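Local coordinates for protein endo-1,4-beta-xylanase (Bacteroides thetaiotaomicron VPI-5482, PDB 3KST) that probably hydrolyses O-glycosidic bonds of xylan-type polysaccharides as a calcium-binding member of glycosyl hydrolase family 43, at residues A[267-272]-A[276-281]. Residues are numbered along the deposited sequence; the frame is centred on the assembly and turned at random.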
loop_
_atom_site.group_PDB
_atom_site.type_symbol
_atom_site.label_atom_id
_atom_site.label_comp_id
_atom_site.label_asym_id
_atom_site.label_seq_id
_atom_site.Cartn_x
_atom_site.Cartn_y
_atom_site.Cartn_z
ATOM N N HIS A 267 2.572 2.659 8.441
ATOM C CA HIS A 267 3.756 3.330 8.966
ATOM C C HIS A 267 3.375 4.444 9.936
ATOM O O HIS A 267 2.212 4.857 10.049
ATOM C CB HIS A 267 4.693 3.843 7.861
ATOM C CG HIS A 267 4.195 5.045 7.132
ATOM N ND1 HIS A 267 3.994 5.047 5.769
ATOM C CD2 HIS A 267 3.859 6.287 7.561
ATOM C CE1 HIS A 267 3.565 6.238 5.391
ATOM N NE2 HIS A 267 3.462 7.004 6.462
ATOM N N ALA A 268 4.387 4.952 10.619
ATOM C CA ALA A 268 4.252 6.104 11.494
ATOM C C ALA A 268 5.601 6.818 11.513
ATOM O O ALA A 268 6.613 6.241 11.107
ATOM C CB ALA A 268 3.865 5.650 12.872
ATOM N N HIS A 269 5.619 8.073 11.949
ATOM C CA HIS A 269 6.882 8.787 12.130
ATOM C C HIS A 269 7.791 8.042 13.117
ATOM O O HIS A 269 7.306 7.202 13.918
ATOM C CB HIS A 269 6.672 10.218 12.641
ATOM C CG HIS A 269 5.978 11.118 11.672
ATOM N ND1 HIS A 269 5.339 12.277 12.057
ATOM C CD2 HIS A 269 5.787 11.008 10.334
ATOM C CE1 HIS A 269 4.816 12.862 10.992
ATOM N NE2 HIS A 269 5.071 12.110 9.931
ATOM N N TRP A 270 9.094 8.293 12.998
ATOM C CA TRP A 270 10.084 7.722 13.912
ATOM C C TRP A 270 9.698 7.985 15.374
ATOM O O TRP A 270 9.776 7.089 16.204
ATOM C CB TRP A 270 11.477 8.252 13.605
ATOM C CG TRP A 270 12.467 7.848 14.589
ATOM C CD1 TRP A 270 13.014 8.639 15.538
ATOM C CD2 TRP A 270 12.980 6.523 14.819
ATOM N NE1 TRP A 270 13.866 7.920 16.321
ATOM C CE2 TRP A 270 13.859 6.614 15.910
ATOM C CE3 TRP A 270 12.797 5.278 14.195
ATOM C CZ2 TRP A 270 14.555 5.504 16.412
ATOM C CZ3 TRP A 270 13.476 4.184 14.691
ATOM C CH2 TRP A 270 14.366 4.317 15.794
ATOM N N SER A 271 9.216 9.186 15.650
ATOM C CA SER A 271 8.803 9.596 17.000
ATOM C C SER A 271 8.092 10.934 16.868
ATOM O O SER A 271 8.030 11.477 15.767
ATOM C CB SER A 271 10.058 9.804 17.856
ATOM O OG SER A 271 10.822 10.859 17.304
ATOM N N ALA A 272 7.597 11.490 17.981
ATOM C CA ALA A 272 6.983 12.830 17.978
ATOM C C ALA A 272 7.946 13.967 17.554
ATOM O O ALA A 272 7.489 14.983 17.013
ATOM C CB ALA A 272 6.378 13.161 19.367
ATOM N N GLN A 276 11.813 11.066 10.204
ATOM C CA GLN A 276 12.667 10.013 9.645
ATOM C C GLN A 276 13.483 9.192 10.645
ATOM O O GLN A 276 14.116 9.769 11.522
ATOM C CB GLN A 276 13.708 10.564 8.684
ATOM C CG GLN A 276 13.242 11.251 7.466
ATOM C CD GLN A 276 14.429 11.554 6.558
ATOM O OE1 GLN A 276 15.039 10.645 5.972
ATOM N NE2 GLN A 276 14.776 12.830 6.453
ATOM N N PRO A 277 13.600 7.869 10.434
ATOM C CA PRO A 277 13.016 7.086 9.357
ATOM C C PRO A 277 11.635 6.595 9.786
ATOM O O PRO A 277 11.438 6.241 10.953
ATOM C CB PRO A 277 14.015 5.937 9.178
ATOM C CG PRO A 277 14.595 5.723 10.514
ATOM C CD PRO A 277 14.471 7.029 11.283
ATOM N N ARG A 278 10.657 6.638 8.888
ATOM C CA ARG A 278 9.367 6.012 9.191
ATOM C C ARG A 278 9.553 4.482 9.316
ATOM O O ARG A 278 10.424 3.882 8.651
ATOM C CB ARG A 278 8.322 6.359 8.138
ATOM C CG ARG A 278 7.933 7.845 8.136
ATOM C CD ARG A 278 7.117 8.210 6.912
ATOM N NE ARG A 278 7.964 8.085 5.715
ATOM C CZ ARG A 278 7.533 8.011 4.448
ATOM N NH1 ARG A 278 6.232 8.042 4.145
ATOM N NH2 ARG A 278 8.437 7.893 3.472
ATOM N N THR A 279 8.750 3.879 10.187
ATOM C CA THR A 279 8.748 2.435 10.448
ATOM C C THR A 279 7.312 1.954 10.504
ATOM O O THR A 279 6.392 2.764 10.637
ATOM C CB THR A 279 9.532 2.073 11.727
ATOM O OG1 THR A 279 8.726 2.318 12.889
ATOM C CG2 THR A 279 10.864 2.868 11.817
ATOM N N SER A 280 7.114 0.637 10.399
ATOM C CA SER A 280 5.783 0.066 10.269
ATOM C C SER A 280 5.302 -0.732 11.463
ATOM O O SER A 280 6.102 -1.253 12.235
ATOM C CB SER A 280 5.685 -0.716 8.965
ATOM O OG SER A 280 5.690 0.202 7.883
ATOM N N TYR A 281 3.980 -0.774 11.584
ATOM C CA TYR A 281 3.220 -1.324 12.726
ATOM C C TYR A 281 1.968 -2.038 12.211
ATOM O O TYR A 281 1.551 -1.831 11.074
ATOM C CB TYR A 281 2.800 -0.185 13.666
ATOM C CG TYR A 281 3.974 0.573 14.259
ATOM C CD1 TYR A 281 4.604 0.106 15.405
ATOM C CD2 TYR A 281 4.485 1.731 13.648
ATOM C CE1 TYR A 281 5.697 0.766 15.941
ATOM C CE2 TYR A 281 5.579 2.407 14.160
ATOM C CZ TYR A 281 6.198 1.900 15.325
ATOM O OH TYR A 281 7.272 2.558 15.856
HETATM O O HOH W 1 8.248 4.592 14.338
#
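Ala268 and Thr279 form an antiparallel hydrogen-bonded pair. Ala268 N donates to Thr279 O over 3.0 Å, and the weak return bond from Thr279 N to Ala268 O measures 3.3 Å. His267 and Ser280 are the adjoining non-hydrogen-bonded pair. Arg278 runs alongside His267 and points the same way. Arg278 CD sits over one face of the His267 ring, toward the rim, in a CH-pi contact 4.0 Å from the centroid of that ring. The guanidinium does not lie flat on the imidazole; the two planes are 69° apart.

The side chains of Ala268 and Thr279 point to the opposite face of the sheet; Trp270 follows in the loop and reaches back to Thr279. Trp270 has CG anti to the backbone N (chi1 173°), which lays the indole alongside Pro277. Pro277 CD sits over one indole face, near the rim, 3.8 Å from Trp270 CE3, while Thr279 CG2 meets the indole edge in its plane. Pro277 follows a cis peptide bond. With an alanine at Trp270, Pro277 CD and the Thr279 methyl would probably lose their shared apolar partner, opening a gap beside the turn.

One water ties the strands to the turn. It donates to His269 O at 2.8 Å and hydrogen-bonds Thr279 OG1 and Tyr281 OH, each at 2.7 Å. The water lies in the plane of the Tyr281 ring, at its edge.

Further out, the ring of His267 is fixed by a bond from Asp26 N to ND1 and by a nearly parallel Tyr215 ring. The backbone O of Tyr210 accepts from His269 NE2, and the Tyr210 ring meets Arg278 in a cation-pi contact. Asp26 is the predicted proton acceptor, and the calcium ligand His251 is also near His267. The contact closes the beta hairpin of strands 262-268 and 279-287, within one blade of the five-bladed beta-propeller of family 43, beside its predicted active site.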